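Local structure of C2 domain protein (Scophthalmus maximus, 3W56) at residues N81-L86 and Q103-V108. The protein binds calcium through its C2 domain, a lipid-binding beta-sandwich module, and may be associated with wide-pore channel activity. Sequence-based numbering, arbitrary orientation.
Sequences NDILRL and QRQIKV
Ile-106 lays its CG2 methyl against CB of Leu-84 at a tight 3.5 Å, while CD1 reaches over to CB of Asp-82, 3.8 Å away. With CG1 set between the backbone N and the carbonyl carbon (chi1 59°), that branch and its CD1 turn to Asp-82, and CG2, anti to the carbonyl carbon, faces Leu-84. With CG2 and CD1 gone, as in an alanine here, a gap would probably open beside Leu-84 and CB of Asp-82. The backbone fixes this position, with Ile-106 N bonding to Asp-82 O (2.9 Å) and Ile-106 O accepting a nearly straight bond from Asn-81 N (2.8 Å). Leu-84 and Arg-104 form an antiparallel hydrogen-bonded pair. On the face carrying Ile-83 and Arg-85, the side chains of Arg-85 and Gln-103 run side by side, their guanidinium and amide planes 88° apart; OE1 of Gln-103 meets the guanidinium edge at NH1 in a weak 3.4 Å bond, whereas NE of Arg-85 forms a salt bridge with Glu-87. Beyond the strands, Lys-107 bends back, its NZ weakly bonded to Asn-81 OD1. In the C2 sandwich, strand 44-50 flanks 83-90 of this hairpin, and Leu-84 packs on Tyr-125 and Ile-106 on Tyr-127 of strand 122-130 in the facing sheet.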
loop_
_atom_site.group_PDB
_atom_site.type_symbol
_atom_site.label_atom_id
_atom_site.label_comp_id
_atom_site.label_asym_id
_atom_site.label_seq_id
_atom_site.Cartn_x
_atom_site.Cartn_y
_atom_site.Cartn_z
ATOM N N ASN A 81 13.767 0.500 10.502
ATOM C CA ASN A 81 12.765 0.315 11.542
ATOM C C ASN A 81 11.644 1.290 11.579
ATOM O O ASN A 81 10.791 1.232 12.458
ATOM C CB ASN A 81 13.419 0.022 12.894
ATOM C CG ASN A 81 14.211 -1.266 12.838
ATOM O OD1 ASN A 81 13.728 -2.249 12.281
ATOM N ND2 ASN A 81 15.438 -1.253 13.330
ATOM N N ASP A 82 11.610 2.185 10.594
ATOM C CA ASP A 82 10.449 2.989 10.462
ATOM C C ASP A 82 9.313 2.010 10.138
ATOM O O ASP A 82 9.528 0.920 9.531
ATOM C CB ASP A 82 10.578 3.896 9.261
ATOM C CG ASP A 82 11.446 5.142 9.516
ATOM O OD1 ASP A 82 11.718 5.502 10.699
ATOM O OD2 ASP A 82 11.796 5.804 8.503
ATOM N N ILE A 83 8.111 2.443 10.458
ATOM C CA ILE A 83 6.944 1.626 10.243
ATOM C C ILE A 83 6.313 2.071 8.939
ATOM O O ILE A 83 5.763 3.179 8.839
ATOM C CB ILE A 83 5.936 1.730 11.378
ATOM C CG1 ILE A 83 6.593 1.197 12.660
ATOM C CG2 ILE A 83 4.708 0.888 11.041
ATOM C CD1 ILE A 83 7.266 -0.132 12.448
ATOM N N LEU A 84 6.414 1.175 7.952
ATOM C CA LEU A 84 5.701 1.275 6.666
ATOM C C LEU A 84 4.277 0.817 6.945
ATOM O O LEU A 84 4.046 -0.282 7.429
ATOM C CB LEU A 84 6.388 0.421 5.534
ATOM C CG LEU A 84 5.559 0.251 4.250
ATOM C CD1 LEU A 84 5.527 1.557 3.435
ATOM C CD2 LEU A 84 6.137 -0.887 3.389
ATOM N N ARG A 85 3.319 1.699 6.727
ATOM C CA ARG A 85 1.920 1.376 6.879
ATOM C C ARG A 85 1.148 1.583 5.549
ATOM O O ARG A 85 1.196 2.662 4.869
ATOM C CB ARG A 85 1.337 2.265 8.025
ATOM C CG ARG A 85 -0.140 2.240 8.112
ATOM C CD ARG A 85 -0.606 3.366 9.028
ATOM N NE ARG A 85 -2.055 3.382 9.193
ATOM C CZ ARG A 85 -2.701 2.736 10.164
ATOM N NH1 ARG A 85 -2.014 2.015 11.050
ATOM N NH2 ARG A 85 -4.035 2.817 10.269
ATOM N N LEU A 86 0.399 0.553 5.203
ATOM C CA LEU A 86 -0.326 0.500 3.945
ATOM C C LEU A 86 -1.770 0.328 4.296
ATOM O O LEU A 86 -2.154 -0.541 5.045
ATOM C CB LEU A 86 0.173 -0.640 3.052
ATOM C CG LEU A 86 1.634 -0.579 2.663
ATOM C CD1 LEU A 86 2.023 -1.709 1.654
ATOM C CD2 LEU A 86 2.041 0.715 2.026
ATOM N N GLN A 103 1.161 -3.088 8.659
ATOM C CA GLN A 103 2.249 -2.403 9.305
ATOM C C GLN A 103 3.459 -3.305 9.340
ATOM O O GLN A 103 3.377 -4.509 9.689
ATOM C CB GLN A 103 1.844 -2.057 10.718
ATOM C CG GLN A 103 0.782 -0.980 10.777
ATOM C CD GLN A 103 0.665 -0.385 12.174
ATOM O OE1 GLN A 103 0.855 0.819 12.360
ATOM N NE2 GLN A 103 0.367 -1.234 13.161
ATOM N N ARG A 104 4.595 -2.724 9.001
ATOM C CA ARG A 104 5.824 -3.483 8.904
ATOM C C ARG A 104 7.040 -2.595 9.192
ATOM O O ARG A 104 7.136 -1.505 8.653
ATOM C CB ARG A 104 5.922 -4.015 7.488
ATOM C CG ARG A 104 7.222 -4.586 7.156
ATOM C CD ARG A 104 7.105 -5.280 5.861
ATOM N NE ARG A 104 6.041 -6.274 5.809
ATOM C CZ ARG A 104 6.062 -7.446 6.472
ATOM N NH1 ARG A 104 7.101 -7.767 7.246
ATOM N NH2 ARG A 104 5.047 -8.314 6.348
ATOM N N GLN A 105 7.983 -3.088 9.982
ATOM C CA GLN A 105 9.220 -2.338 10.164
ATOM C C GLN A 105 10.096 -2.560 8.951
ATOM O O GLN A 105 10.344 -3.696 8.546
ATOM C CB GLN A 105 9.950 -2.781 11.417
ATOM C CG GLN A 105 9.720 -1.880 12.643
ATOM C CD GLN A 105 10.285 -2.486 13.924
ATOM O OE1 GLN A 105 10.579 -3.708 13.993
ATOM N NE2 GLN A 105 10.460 -1.649 14.942
ATOM N N ILE A 106 10.577 -1.469 8.348
ATOM C CA ILE A 106 11.373 -1.628 7.148
ATOM C C ILE A 106 12.853 -1.906 7.447
ATOM O O ILE A 106 13.426 -1.385 8.411
ATOM C CB ILE A 106 11.229 -0.416 6.246
ATOM C CG1 ILE A 106 11.691 0.819 7.040
ATOM C CG2 ILE A 106 9.779 -0.243 5.884
ATOM C CD1 ILE A 106 11.858 2.086 6.174
ATOM N N LYS A 107 13.424 -2.765 6.624
ATOM C CA LYS A 107 14.761 -3.306 6.771
ATOM C C LYS A 107 15.528 -3.018 5.502
ATOM O O LYS A 107 14.952 -3.015 4.398
ATOM C CB LYS A 107 14.702 -4.801 7.011
ATOM C CG LYS A 107 13.787 -5.135 8.136
ATOM C CD LYS A 107 14.356 -4.739 9.479
ATOM C CE LYS A 107 13.192 -4.750 10.478
ATOM N NZ LYS A 107 13.580 -5.220 11.845
ATOM N N VAL A 108 16.820 -2.753 5.639
ATOM C CA VAL A 108 17.629 -2.485 4.441
ATOM C C VAL A 108 17.456 -3.642 3.439
ATOM O O VAL A 108 17.255 -4.793 3.825
ATOM C CB VAL A 108 19.132 -2.319 4.779
ATOM C CG1 VAL A 108 19.927 -1.915 3.544
ATOM C CG2 VAL A 108 19.299 -1.275 5.871
#